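Local coordinates for major capsid protein (Faustovirus, PDB 5J7O) that forms trimers of double jelly-roll subunits that probably build the capsid shell of a large double-stranded DNA virus, at residues F415-R419 with T577-S581; R528-I534 with S587-Y593; H470-T475 with P518-T523. One frame throughout, in Å; residues are numbered along the deposited sequence.

Following the chain from the N terminus, strand 415-428 opens first, and interaction 1 joins its start to the loop 577-581 that follows strand 567-570. Within the long span so enclosed, interaction 3 closes a shorter one, pairing the start of strand 473-490 with the end of strand 503-521. Strand 526-531 comes next and opens interaction 2, which pairs it with strand 592-597 and brings the turn of its hairpin to helix 586-589. Because 587-593 lies beyond 577-581, interactions 1 and 2 cross along the chain, while 3 and 2 follow in series. Interaction 3 lies closer to the centre of the chain than the other two, and all three reach the third subunit.

Interaction 1: F415-R419 with T577-S581; sequences FTLIR and TYQPS
R419 and Y578 carry this contact between the edge strand and the loop, their side chains crossing obliquely with the guanidinium and ring planes 57° apart. The arginine, bent at chi2 (77°), grips the carbonyl oxygen of Y578 end-on with both terminal nitrogens: NH1 lies 3.0 Å from Y578 O, in the carbonyl plane on a lone pair, while NH2, 3.2 Å from Y578 O, stands above that plane. The oxygen itself sits in the guanidinium plane, and the paired hydrogen bonds should help to hold the group's orientation. R419 NH2 also forms a salt bridge with E445.

With CG anti to its backbone N (chi1 173°), the ring of Y578 reaches across to the strand, slanting back toward its start. Its phenol oxygen accepts the backbone amide of L417, N to OH 3.2 Å, and also hydrogen-bonds S61 O of the second subunit. The backbone oxygen of L417 meets the ring at its edge, and L417 CB packs 3.6 Å from Y578 CE1. Farther out, L417 CD2 meets P580 CG at 3.6 Å, the two side chains reaching toward each other.

The arrangement fastens a jelly-roll strand to an irregular loop beside a subunit boundary: Y63 of the second subunit packs on L417, and I19 of the third on P580. Strand 415-428 is outermost in its four-stranded antiparallel sheet, and its neighbour, strand 607-620, supplies F618 against L417.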
ATOM      1  N   PHE B 415      37.342   9.021 -19.553  1.00 50.38           N
ATOM      2  CA  PHE B 415      36.086   8.568 -20.129  1.00 49.92           C
ATOM      3  C   PHE B 415      35.075   8.340 -19.014  1.00 50.87           C
ATOM      4  O   PHE B 415      35.409   8.351 -17.827  1.00 51.62           O
ATOM      5  CB  PHE B 415      36.279   7.290 -20.955  1.00 48.34           C
ATOM      6  CG  PHE B 415      36.695   6.095 -20.139  1.00 46.91           C
ATOM      7  CD1 PHE B 415      38.008   5.948 -19.718  1.00 46.12           C
ATOM      8  CD2 PHE B 415      35.776   5.114 -19.801  1.00 47.12           C
ATOM      9  CE1 PHE B 415      38.392   4.851 -18.969  1.00 46.10           C
ATOM     10  CE2 PHE B 415      36.157   4.013 -19.054  1.00 47.04           C
ATOM     11  CZ  PHE B 415      37.468   3.882 -18.638  1.00 47.53           C
ATOM     12  N   THR B 416      33.824   8.132 -19.418  1.00 50.22           N
ATOM     13  CA  THR B 416      32.744   7.802 -18.500  1.00 50.25           C
ATOM     14  C   THR B 416      31.940   6.638 -19.058  1.00 49.67           C
ATOM     15  O   THR B 416      31.686   6.566 -20.264  1.00 50.08           O
ATOM     16  CB  THR B 416      31.811   9.001 -18.255  1.00 51.99           C
ATOM     17  OG1 THR B 416      30.652   8.562 -17.532  1.00 53.74           O
ATOM     18  CG2 THR B 416      31.374   9.632 -19.567  1.00 50.97           C
ATOM     19  N   LEU B 417      31.551   5.725 -18.174  1.00 48.86           N
ATOM     20  CA  LEU B 417      30.638   4.660 -18.560  1.00 46.96           C
ATOM     21  C   LEU B 417      29.230   5.215 -18.708  1.00 45.11           C
ATOM     22  O   LEU B 417      28.807   6.091 -17.949  1.00 44.52           O
ATOM     23  CB  LEU B 417      30.651   3.538 -17.525  1.00 47.25           C
ATOM     24  CG  LEU B 417      31.464   2.298 -17.886  1.00 48.69           C
ATOM     25  CD1 LEU B 417      32.828   2.704 -18.394  1.00 50.68           C
ATOM     26  CD2 LEU B 417      31.594   1.388 -16.682  1.00 48.15           C
ATOM     27  N   ILE B 418      28.507   4.711 -19.707  1.00 44.66           N
ATOM     28  CA  ILE B 418      27.120   5.090 -19.930  1.00 41.74           C
ATOM     29  C   ILE B 418      26.302   3.822 -20.124  1.00 40.74           C
ATOM     30  O   ILE B 418      26.822   2.764 -20.485  1.00 40.75           O
ATOM     31  CB  ILE B 418      26.948   6.035 -21.142  1.00 41.13           C
ATOM     32  CG1 ILE B 418      27.004   5.252 -22.455  1.00 40.62           C
ATOM     33  CG2 ILE B 418      28.016   7.120 -21.141  1.00 41.68           C
ATOM     34  CD1 ILE B 418      26.746   6.105 -23.679  1.00 39.69           C
ATOM     35  N   ARG B 419      25.003   3.938 -19.860  1.00 39.34           N
ATOM     36  CA  ARG B 419      24.046   2.870 -20.111  1.00 38.85           C
ATOM     37  C   ARG B 419      23.044   3.350 -21.149  1.00 39.15           C
ATOM     38  O   ARG B 419      22.497   4.451 -21.027  1.00 40.05           O
ATOM     39  CB  ARG B 419      23.326   2.446 -18.829  1.00 38.82           C
ATOM     40  CG  ARG B 419      23.930   1.230 -18.136  1.00 39.17           C
ATOM     41  CD  ARG B 419      25.190   1.579 -17.362  1.00 39.26           C
ATOM     42  NE  ARG B 419      25.588   0.496 -16.466  1.00 38.45           N
ATOM     43  CZ  ARG B 419      26.490   0.618 -15.496  1.00 36.21           C
ATOM     44  NH1 ARG B 419      27.091   1.781 -15.291  1.00 35.05           N
ATOM     45  NH2 ARG B 419      26.786  -0.422 -14.728  1.00 35.76           N
ATOM     46  N   THR B 577      23.296  -0.168 -10.006  1.00 42.37           N
ATOM     47  CA  THR B 577      24.483   0.512  -9.516  1.00 42.37           C
ATOM     48  C   THR B 577      25.392   0.887 -10.679  1.00 41.84           C
ATOM     49  O   THR B 577      25.397   0.232 -11.723  1.00 42.76           O
ATOM     50  CB  THR B 577      25.244  -0.367  -8.522  1.00 43.96           C
ATOM     51  OG1 THR B 577      25.574  -1.614  -9.145  1.00 47.65           O
ATOM     52  CG2 THR B 577      24.391  -0.633  -7.290  1.00 42.62           C
ATOM     53  N   TYR B 578      26.168   1.961 -10.490  1.00 39.78           N
ATOM     54  CA  TYR B 578      27.051   2.418 -11.557  1.00 37.89           C
ATOM     55  C   TYR B 578      28.259   1.503 -11.712  1.00 37.22           C
ATOM     56  O   TYR B 578      28.699   1.235 -12.836  1.00 36.23           O
ATOM     57  CB  TYR B 578      27.506   3.853 -11.297  1.00 36.36           C
ATOM     58  CG  TYR B 578      28.553   4.319 -12.279  1.00 36.14           C
ATOM     59  CD1 TYR B 578      28.225   4.556 -13.607  1.00 35.98           C
ATOM     60  CD2 TYR B 578      29.871   4.510 -11.885  1.00 35.64           C
ATOM     61  CE1 TYR B 578      29.177   4.975 -14.515  1.00 37.25           C
ATOM     62  CE2 TYR B 578      30.831   4.932 -12.786  1.00 37.14           C
ATOM     63  CZ  TYR B 578      30.478   5.163 -14.099  1.00 39.58           C
ATOM     64  OH  TYR B 578      31.429   5.583 -15.000  1.00 41.70           O
ATOM     65  N   GLN B 579      28.811   1.027 -10.603  1.00 38.85           N
ATOM     66  CA  GLN B 579      29.935   0.103 -10.651  1.00 39.11           C
ATOM     67  C   GLN B 579      29.538  -1.153 -11.416  1.00 41.49           C
ATOM     68  O   GLN B 579      28.538  -1.793 -11.060  1.00 42.68           O
ATOM     69  CB  GLN B 579      30.392  -0.261  -9.240  1.00 37.65           C
ATOM     70  CG  GLN B 579      31.294  -1.488  -9.176  1.00 37.06           C
ATOM     71  CD  GLN B 579      32.596  -1.302  -9.932  1.00 38.25           C
ATOM     72  OE1 GLN B 579      33.133  -0.196 -10.004  1.00 40.02           O
ATOM     73  NE2 GLN B 579      33.108  -2.386 -10.505  1.00 38.53           N
ATOM     74  N   PRO B 580      30.261  -1.525 -12.472  1.00 42.25           N
ATOM     75  CA  PRO B 580      29.913  -2.745 -13.208  1.00 42.75           C
ATOM     76  C   PRO B 580      29.991  -3.972 -12.314  1.00 42.00           C
ATOM     77  O   PRO B 580      30.799  -4.043 -11.386  1.00 42.34           O
ATOM     78  CB  PRO B 580      30.961  -2.801 -14.326  1.00 43.40           C
ATOM     79  CG  PRO B 580      31.457  -1.402 -14.459  1.00 43.42           C
ATOM     80  CD  PRO B 580      31.393  -0.810 -13.085  1.00 42.26           C
ATOM     81  N   SER B 581      29.129  -4.953 -12.607  1.00 40.23           N
ATOM     82  CA  SER B 581      29.088  -6.158 -11.786  1.00 40.85           C
ATOM     83  C   SER B 581      28.763  -7.413 -12.593  1.00 40.90           C
ATOM     84  O   SER B 581      28.276  -8.391 -12.014  1.00 41.90           O
ATOM     85  CB  SER B 581      28.064  -5.994 -10.653  1.00 41.89           C
ATOM     86  OG  SER B 581      26.795  -5.622 -11.163  1.00 43.31           O
TER

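Interaction 2: R528-I534 with S587-Y593; sequences RVKAHGI and SRAREFY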
ATOM      1  N   ARG B 528      13.992 -19.093 -22.179  1.00 39.13           N
ATOM      2  CA  ARG B 528      15.348 -19.623 -22.226  1.00 38.14           C
ATOM      3  C   ARG B 528      16.242 -18.615 -22.931  1.00 35.26           C
ATOM      4  O   ARG B 528      15.819 -17.970 -23.895  1.00 32.95           O
ATOM      5  CB  ARG B 528      15.381 -20.979 -22.949  1.00 40.58           C
ATOM      6  CG  ARG B 528      16.758 -21.610 -23.090  1.00 45.18           C
ATOM      7  CD  ARG B 528      16.629 -23.090 -23.415  1.00 49.08           C
ATOM      8  NE  ARG B 528      17.160 -23.431 -24.731  1.00 52.82           N
ATOM      9  CZ  ARG B 528      18.297 -24.090 -24.930  1.00 56.66           C
ATOM     10  NH1 ARG B 528      19.032 -24.474 -23.897  1.00 57.72           N
ATOM     11  NH2 ARG B 528      18.704 -24.358 -26.163  1.00 58.27           N
ATOM     12  N   VAL B 529      17.470 -18.468 -22.442  1.00 35.30           N
ATOM     13  CA  VAL B 529      18.426 -17.507 -22.982  1.00 36.28           C
ATOM     14  C   VAL B 529      19.637 -18.274 -23.493  1.00 36.35           C
ATOM     15  O   VAL B 529      20.350 -18.915 -22.710  1.00 36.72           O
ATOM     16  CB  VAL B 529      18.836 -16.459 -21.936  1.00 36.10           C
ATOM     17  CG1 VAL B 529      19.856 -15.505 -22.524  1.00 36.55           C
ATOM     18  CG2 VAL B 529      17.612 -15.700 -21.441  1.00 34.69           C
ATOM     19  N   LYS B 530      19.872 -18.199 -24.802  1.00 39.70           N
ATOM     20  CA  LYS B 530      20.944 -18.933 -25.463  1.00 44.14           C
ATOM     21  C   LYS B 530      21.745 -17.963 -26.318  1.00 45.47           C
ATOM     22  O   LYS B 530      21.182 -17.299 -27.195  1.00 46.83           O
ATOM     23  CB  LYS B 530      20.377 -20.069 -26.318  1.00 48.19           C
ATOM     24  CG  LYS B 530      21.411 -20.853 -27.102  1.00 52.66           C
ATOM     25  CD  LYS B 530      20.739 -21.892 -27.981  1.00 56.71           C
ATOM     26  CE  LYS B 530      21.758 -22.727 -28.733  1.00 61.15           C
ATOM     27  NZ  LYS B 530      21.102 -23.771 -29.568  1.00 63.80           N
ATOM     28  N   ALA B 531      23.051 -17.884 -26.067  1.00 46.81           N
ATOM     29  CA  ALA B 531      23.914 -16.935 -26.757  1.00 49.08           C
ATOM     30  C   ALA B 531      25.213 -17.618 -27.154  1.00 49.66           C
ATOM     31  O   ALA B 531      25.890 -18.203 -26.303  1.00 48.71           O
ATOM     32  CB  ALA B 531      24.207 -15.715 -25.877  1.00 50.24           C
ATOM     33  N   HIS B 532      25.560 -17.527 -28.441  1.00 51.69           N
ATOM     34  CA  HIS B 532      26.773 -18.143 -28.982  1.00 54.45           C
ATOM     35  C   HIS B 532      26.790 -19.644 -28.702  1.00 55.54           C
ATOM     36  O   HIS B 532      27.826 -20.220 -28.358  1.00 57.37           O
ATOM     37  CB  HIS B 532      28.030 -17.466 -28.430  1.00 56.99           C
ATOM     38  CG  HIS B 532      29.228 -17.576 -29.321  1.00 60.36           C
ATOM     39  ND1 HIS B 532      29.271 -17.024 -30.584  1.00 60.90           N
ATOM     40  CD2 HIS B 532      30.434 -18.161 -29.125  1.00 61.99           C
ATOM     41  CE1 HIS B 532      30.448 -17.271 -31.130  1.00 61.86           C
ATOM     42  NE2 HIS B 532      31.172 -17.960 -30.266  1.00 62.69           N
ATOM     43  N   GLY B 533      25.629 -20.281 -28.845  1.00 57.56           N
ATOM     44  CA  GLY B 533      25.502 -21.697 -28.545  1.00 60.62           C
ATOM     45  C   GLY B 533      25.775 -22.043 -27.102  1.00 62.98           C
ATOM     46  O   GLY B 533      26.243 -23.148 -26.810  1.00 66.90           O
ATOM     47  N   ILE B 534      25.497 -21.121 -26.184  1.00 58.77           N
ATOM     48  CA  ILE B 534      25.785 -21.302 -24.770  1.00 56.62           C
ATOM     49  C   ILE B 534      24.542 -20.938 -23.972  1.00 55.08           C
ATOM     50  O   ILE B 534      23.885 -19.929 -24.249  1.00 55.30           O
ATOM     51  CB  ILE B 534      26.999 -20.456 -24.331  1.00 55.59           C
ATOM     52  CG1 ILE B 534      28.275 -21.030 -24.948  1.00 57.13           C
ATOM     53  CG2 ILE B 534      27.101 -20.390 -22.814  1.00 53.43           C
ATOM     54  CD1 ILE B 534      29.462 -20.109 -24.879  1.00 57.76           C
ATOM     55  N   SER B 587      30.820 -11.044 -28.051  1.00 63.74           N
ATOM     56  CA  SER B 587      30.854 -12.208 -28.929  1.00 62.73           C
ATOM     57  C   SER B 587      29.547 -12.983 -28.854  1.00 59.59           C
ATOM     58  O   SER B 587      28.969 -13.353 -29.883  1.00 58.80           O
ATOM     59  CB  SER B 587      32.037 -13.103 -28.561  1.00 64.39           C
ATOM     60  OG  SER B 587      31.925 -13.573 -27.229  1.00 64.74           O
ATOM     61  N   ARG B 588      29.052 -13.216 -27.636  1.00 57.16           N
ATOM     62  CA  ARG B 588      27.787 -13.919 -27.470  1.00 55.75           C
ATOM     63  C   ARG B 588      26.601 -13.017 -27.775  1.00 56.02           C
ATOM     64  O   ARG B 588      25.565 -13.493 -28.255  1.00 55.32           O
ATOM     65  CB  ARG B 588      27.677 -14.474 -26.051  1.00 52.63           C
ATOM     66  CG  ARG B 588      28.780 -15.445 -25.679  1.00 52.80           C
ATOM     67  CD  ARG B 588      28.693 -15.851 -24.221  1.00 53.91           C
ATOM     68  NE  ARG B 588      29.592 -16.959 -23.917  1.00 56.00           N
ATOM     69  CZ  ARG B 588      29.967 -17.305 -22.690  1.00 56.52           C
ATOM     70  NH1 ARG B 588      29.527 -16.618 -21.644  1.00 54.83           N
ATOM     71  NH2 ARG B 588      30.790 -18.328 -22.508  1.00 57.35           N
ATOM     72  N   ALA B 589      26.730 -11.716 -27.506  1.00 56.20           N
ATOM     73  CA  ALA B 589      25.630 -10.791 -27.758  1.00 56.45           C
ATOM     74  C   ALA B 589      25.304 -10.678 -29.240  1.00 59.55           C
ATOM     75  O   ALA B 589      24.172 -10.327 -29.590  1.00 60.30           O
ATOM     76  CB  ALA B 589      25.959  -9.410 -27.188  1.00 54.15           C
ATOM     77  N   ARG B 590      26.270 -10.954 -30.119  1.00 61.47           N
ATOM     78  CA  ARG B 590      26.039 -10.857 -31.556  1.00 63.62           C
ATOM     79  C   ARG B 590      25.255 -12.038 -32.117  1.00 63.11           C
ATOM     80  O   ARG B 590      24.728 -11.943 -33.231  1.00 64.17           O
ATOM     81  CB  ARG B 590      27.374 -10.711 -32.293  1.00 68.10           C
ATOM     82  CG  ARG B 590      27.838  -9.265 -32.421  1.00 72.29           C
ATOM     83  CD  ARG B 590      29.298  -9.147 -32.834  1.00 77.54           C
ATOM     84  NE  ARG B 590      29.678 -10.118 -33.856  1.00 82.22           N
ATOM     85  CZ  ARG B 590      30.572 -11.083 -33.668  1.00 85.69           C
ATOM     86  NH1 ARG B 590      31.185 -11.198 -32.497  1.00 85.92           N
ATOM     87  NH2 ARG B 590      30.861 -11.927 -34.649  1.00 87.27           N
ATOM     88  N   GLU B 591      25.161 -13.146 -31.375  1.00 62.72           N
ATOM     89  CA  GLU B 591      24.319 -14.285 -31.744  1.00 62.88           C
ATOM     90  C   GLU B 591      23.501 -14.678 -30.511  1.00 58.66           C
ATOM     91  O   GLU B 591      23.765 -15.689 -29.854  1.00 58.93           O
ATOM     92  CB  GLU B 591      25.151 -15.455 -32.268  1.00 67.64           C
ATOM     93  CG  GLU B 591      24.321 -16.514 -32.979  1.00 72.29           C
ATOM     94  CD  GLU B 591      25.048 -17.836 -33.121  1.00 77.71           C
ATOM     95  OE1 GLU B 591      24.501 -18.746 -33.779  1.00 82.52           O
ATOM     96  OE2 GLU B 591      26.161 -17.968 -32.569  1.00 77.91           O
ATOM     97  N   PHE B 592      22.488 -13.870 -30.209  1.00 53.95           N
ATOM     98  CA  PHE B 592      21.759 -13.925 -28.949  1.00 48.87           C
ATOM     99  C   PHE B 592      20.314 -14.319 -29.215  1.00 46.28           C
ATOM    100  O   PHE B 592      19.664 -13.745 -30.095  1.00 43.78           O
ATOM    101  CB  PHE B 592      21.827 -12.565 -28.249  1.00 45.84           C
ATOM    102  CG  PHE B 592      21.424 -12.593 -26.806  1.00 43.97           C
ATOM    103  CD1 PHE B 592      20.091 -12.500 -26.441  1.00 41.17           C
ATOM    104  CD2 PHE B 592      22.382 -12.683 -25.812  1.00 45.20           C
ATOM    105  CE1 PHE B 592      19.722 -12.514 -25.110  1.00 41.12           C
ATOM    106  CE2 PHE B 592      22.021 -12.697 -24.480  1.00 44.34           C
ATOM    107  CZ  PHE B 592      20.689 -12.609 -24.129  1.00 42.47           C
ATOM    108  N   TYR B 593      19.805 -15.284 -28.448  1.00 44.49           N
ATOM    109  CA  TYR B 593      18.462 -15.809 -28.656  1.00 40.71           C
ATOM    110  C   TYR B 593      17.685 -15.824 -27.349  1.00 40.62           C
ATOM    111  O   TYR B 593      18.199 -16.268 -26.318  1.00 41.73           O
ATOM    112  CB  TYR B 593      18.503 -17.222 -29.246  1.00 38.41           C
ATOM    113  CG  TYR B 593      18.904 -17.258 -30.701  1.00 36.93           C
ATOM    114  CD1 TYR B 593      20.241 -17.273 -31.069  1.00 35.92           C
ATOM    115  CD2 TYR B 593      17.945 -17.276 -31.705  1.00 34.78           C
ATOM    116  CE1 TYR B 593      20.614 -17.305 -32.398  1.00 35.17           C
ATOM    117  CE2 TYR B 593      18.307 -17.307 -33.036  1.00 34.44           C
ATOM    118  CZ  TYR B 593      19.643 -17.321 -33.378  1.00 35.41           C
ATOM    119  OH  TYR B 593      20.010 -17.353 -34.703  1.00 36.27           O
TER
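K530 and Y593, with A531 and F592, form two successive antiparallel bridges between central strands of a four-stranded jelly-roll sheet, ordered 432-436, 592-597, 526-531 and 534-541. The first pair is hydrogen-bonded, the second non-hydrogen-bonded. Just past them strand 526-531 reverses into strand 534-541 as a two-residue beta hairpin, with H532 and G533 in a type I' turn.

The hydrogen bonds across the segments join backbone atoms. K530 N reaches Y593 O at 3.0 Å, and Y593 N returns a bond of 2.7 Å to K530 O. Beyond the last bridge H532 N donates to E591 O (2.9 Å), carrying the ladder into the turn. Across the hairpin A531 N bonds to I534 O, while the return bond from I534 N to A531 O is weak. A CA-H...O contact from A531 to E591 O lies between the classical bonds.

Apolar contacts gather on the face bearing A531 and F592. A chi1 of -165° puts F592 CG anti to the backbone N and carries the ring over to both neighbours: CD2 lies 3.5 Å from A531 CB, and CZ meets V529 CG1. F571 packs against both V529 and F592. Next to this patch A531 CB also rests on helix 586-589, against R588 CB and R588 O.

Across the segments H532, E591 and R588 meet by packing. H532 CB lies on R588 CG, and the histidine ring stands nearly perpendicular to the E591 carboxylate. R588 extends from CG to NE and crosses I534 at about a right angle; its NH2 is hydrogen-bonded to K7 O of the third subunit, and I534 CG2 sits 4.1 Å above the centre of its guanidinium face.

Interaction 3: H470-T475 with P518-T523; sequences HLTSVT and PVETET
H470 and E520 approach each other through a single water where strands 473-490 and 503-521 pair antiparallel, at one border of a seven-stranded mixed sheet of the double jelly-roll protein. The water lies in the plane of the imidazole, at the ring edge, 2.7 Å from H470 ND1; it donates to E520 OE2 and accepts from T472 OG1. OE2 is also bonded to the backbone N of K564, so the carboxylate has a second anchor.

The L471 side chain packs on M208 and K211 of helix 203-212. Its backbone oxygen lies 3.4 Å from T523 OG1, a hydroxyl that is hydrogen-bonded to L451 O.

At T472 a chi1 of 63° places OG1 between the backbone N and the carbonyl carbon, which brings it to 3.3 Å from E520 CB as well as to the shared water. T472 CB meanwhile comes up against T521 O.

S473 N and O both bond to T521, the shorter bond being T521 N to S473 O at 2.7 Å. V474 follows as the non-hydrogen-bonded partner of E520. Its CA-H points at V519 O, and its CG1 (chi1 -169°) lies alongside the ring of P518, 3.7 Å from CB. R466 of helix 464-467 packs against both of these side chains.

T475 adds two more backbone bonds, to V519, each 3.0 Å between N and O. On the face shared by S473, T475 and T521, a second water donates to S473 O and hydrogen-bonds two threonine hydroxyls, T475 OG1 and, at 2.6 Å, T521 OG1.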
ATOM      1  N   HIS B 470      -0.061  -2.998 -20.234  1.00 33.57           N
ATOM      2  CA  HIS B 470      -0.040  -4.348 -19.691  1.00 32.37           C
ATOM      3  C   HIS B 470       0.653  -5.304 -20.653  1.00 32.71           C
ATOM      4  O   HIS B 470       0.480  -5.220 -21.872  1.00 32.72           O
ATOM      5  CB  HIS B 470      -1.461  -4.828 -19.409  1.00 30.96           C
ATOM      6  CG  HIS B 470      -2.076  -4.215 -18.190  1.00 30.83           C
ATOM      7  ND1 HIS B 470      -2.012  -4.809 -16.948  1.00 32.22           N
ATOM      8  CD2 HIS B 470      -2.774  -3.066 -18.023  1.00 29.05           C
ATOM      9  CE1 HIS B 470      -2.643  -4.052 -16.067  1.00 32.01           C
ATOM     10  NE2 HIS B 470      -3.114  -2.989 -16.694  1.00 30.17           N
ATOM     11  N   LEU B 471       1.437  -6.224 -20.095  1.00 34.52           N
ATOM     12  CA  LEU B 471       2.178  -7.202 -20.882  1.00 36.03           C
ATOM     13  C   LEU B 471       1.489  -8.560 -20.938  1.00 38.67           C
ATOM     14  O   LEU B 471       2.092  -9.529 -21.411  1.00 40.80           O
ATOM     15  CB  LEU B 471       3.598  -7.354 -20.330  1.00 33.99           C
ATOM     16  CG  LEU B 471       4.440  -6.077 -20.315  1.00 34.66           C
ATOM     17  CD1 LEU B 471       5.843  -6.356 -19.794  1.00 35.34           C
ATOM     18  CD2 LEU B 471       4.493  -5.451 -21.703  1.00 35.65           C
ATOM     19  N   THR B 472       0.251  -8.656 -20.467  1.00 38.65           N
ATOM     20  CA  THR B 472      -0.540  -9.877 -20.535  1.00 38.62           C
ATOM     21  C   THR B 472      -1.834  -9.609 -21.293  1.00 39.57           C
ATOM     22  O   THR B 472      -2.111  -8.489 -21.731  1.00 40.73           O
ATOM     23  CB  THR B 472      -0.859 -10.420 -19.138  1.00 36.83           C
ATOM     24  OG1 THR B 472      -1.665  -9.473 -18.425  1.00 36.41           O
ATOM     25  CG2 THR B 472       0.411 -10.683 -18.361  1.00 35.88           C
ATOM     26  N   SER B 473      -2.631 -10.662 -21.443  1.00 39.31           N
ATOM     27  CA  SER B 473      -3.979 -10.550 -21.979  1.00 42.42           C
ATOM     28  C   SER B 473      -4.941 -10.334 -20.819  1.00 44.92           C
ATOM     29  O   SER B 473      -4.980 -11.139 -19.883  1.00 45.50           O
ATOM     30  CB  SER B 473      -4.355 -11.800 -22.770  1.00 44.42           C
ATOM     31  OG  SER B 473      -5.644 -11.669 -23.344  1.00 46.54           O
ATOM     32  N   VAL B 474      -5.708  -9.249 -20.877  1.00 44.62           N
ATOM     33  CA  VAL B 474      -6.594  -8.850 -19.792  1.00 45.37           C
ATOM     34  C   VAL B 474      -8.035  -9.035 -20.242  1.00 47.00           C
ATOM     35  O   VAL B 474      -8.437  -8.521 -21.293  1.00 48.39           O
ATOM     36  CB  VAL B 474      -6.337  -7.396 -19.361  1.00 44.67           C
ATOM     37  CG1 VAL B 474      -7.076  -7.091 -18.067  1.00 45.50           C
ATOM     38  CG2 VAL B 474      -4.846  -7.142 -19.207  1.00 42.92           C
ATOM     39  N   THR B 475      -8.806  -9.775 -19.450  1.00 46.48           N
ATOM     40  CA  THR B 475     -10.245  -9.880 -19.617  1.00 47.95           C
ATOM     41  C   THR B 475     -10.941  -9.163 -18.467  1.00 48.54           C
ATOM     42  O   THR B 475     -10.345  -8.905 -17.417  1.00 50.59           O
ATOM     43  CB  THR B 475     -10.698 -11.343 -19.686  1.00 47.07           C
ATOM     44  OG1 THR B 475      -9.999 -12.112 -18.699  1.00 47.48           O
ATOM     45  CG2 THR B 475     -10.425 -11.921 -21.067  1.00 46.76           C
ATOM     46  N   PRO B 518      -9.723  -6.462 -13.599  1.00 32.99           N
ATOM     47  CA  PRO B 518      -8.814  -6.810 -14.699  1.00 34.21           C
ATOM     48  C   PRO B 518      -8.086  -8.113 -14.404  1.00 35.53           C
ATOM     49  O   PRO B 518      -7.198  -8.170 -13.548  1.00 37.94           O
ATOM     50  CB  PRO B 518      -7.855  -5.611 -14.746  1.00 34.79           C
ATOM     51  CG  PRO B 518      -7.849  -5.086 -13.351  1.00 34.49           C
ATOM     52  CD  PRO B 518      -9.229  -5.327 -12.801  1.00 34.42           C
ATOM     53  N   VAL B 519      -8.468  -9.171 -15.114  1.00 34.97           N
ATOM     54  CA  VAL B 519      -7.904 -10.502 -14.919  1.00 36.37           C
ATOM     55  C   VAL B 519      -6.810 -10.716 -15.955  1.00 37.80           C
ATOM     56  O   VAL B 519      -7.061 -10.631 -17.163  1.00 38.69           O
ATOM     57  CB  VAL B 519      -8.983 -11.591 -15.022  1.00 36.90           C
ATOM     58  CG1 VAL B 519      -8.366 -12.966 -14.822  1.00 35.56           C
ATOM     59  CG2 VAL B 519     -10.083 -11.340 -14.002  1.00 38.42           C
ATOM     60  N   GLU B 520      -5.599 -11.004 -15.485  1.00 37.83           N
ATOM     61  CA  GLU B 520      -4.439 -11.143 -16.354  1.00 39.05           C
ATOM     62  C   GLU B 520      -4.222 -12.606 -16.722  1.00 37.77           C
ATOM     63  O   GLU B 520      -4.179 -13.475 -15.845  1.00 35.17           O
ATOM     64  CB  GLU B 520      -3.191 -10.587 -15.669  1.00 42.72           C
ATOM     65  CG  GLU B 520      -3.257  -9.101 -15.363  1.00 47.54           C
ATOM     66  CD  GLU B 520      -2.133  -8.644 -14.455  1.00 51.50           C
ATOM     67  OE1 GLU B 520      -2.367  -8.516 -13.235  1.00 52.79           O
ATOM     68  OE2 GLU B 520      -1.012  -8.424 -14.960  1.00 52.53           O
ATOM     69  N   THR B 521      -4.084 -12.870 -18.019  1.00 40.28           N
ATOM     70  CA  THR B 521      -3.736 -14.190 -18.537  1.00 40.91           C
ATOM     71  C   THR B 521      -2.321 -14.106 -19.095  1.00 38.73           C
ATOM     72  O   THR B 521      -2.085 -13.418 -20.094  1.00 38.77           O
ATOM     73  CB  THR B 521      -4.725 -14.647 -19.608  1.00 42.86           C
ATOM     74  OG1 THR B 521      -6.050 -14.669 -19.064  1.00 44.51           O
ATOM     75  CG2 THR B 521      -4.364 -16.041 -20.106  1.00 43.28           C
ATOM     76  N   GLU B 522      -1.385 -14.796 -18.445  1.00 37.92           N
ATOM     77  CA  GLU B 522       0.016 -14.722 -18.844  1.00 38.42           C
ATOM     78  C   GLU B 522       0.198 -15.206 -20.277  1.00 37.18           C
ATOM     79  O   GLU B 522      -0.412 -16.189 -20.704  1.00 36.79           O
ATOM     80  CB  GLU B 522       0.884 -15.550 -17.895  1.00 41.08           C
ATOM     81  CG  GLU B 522       0.959 -15.004 -16.476  1.00 44.98           C
ATOM     82  CD  GLU B 522       1.776 -15.885 -15.547  1.00 51.15           C
ATOM     83  OE1 GLU B 522       2.727 -16.542 -16.024  1.00 52.28           O
ATOM     84  OE2 GLU B 522       1.464 -15.924 -14.338  1.00 53.15           O
ATOM     85  N   THR B 523       1.044 -14.496 -21.023  1.00 39.18           N
ATOM     86  CA  THR B 523       1.354 -14.853 -22.402  1.00 39.22           C
ATOM     87  C   THR B 523       2.660 -15.623 -22.541  1.00 39.60           C
ATOM     88  O   THR B 523       2.898 -16.216 -23.598  1.00 42.77           O
ATOM     89  CB  THR B 523       1.414 -13.596 -23.281  1.00 39.68           C
ATOM     90  OG1 THR B 523       2.345 -12.659 -22.723  1.00 41.07           O
ATOM     91  CG2 THR B 523       0.040 -12.946 -23.379  1.00 39.31           C
TER
HETATM   92  O   HOH W   1      -0.813  -7.240 -17.340  1.00 32.56           O
HETATM   93  O   HOH W   2      -7.439 -12.520 -19.418  1.00 34.62           O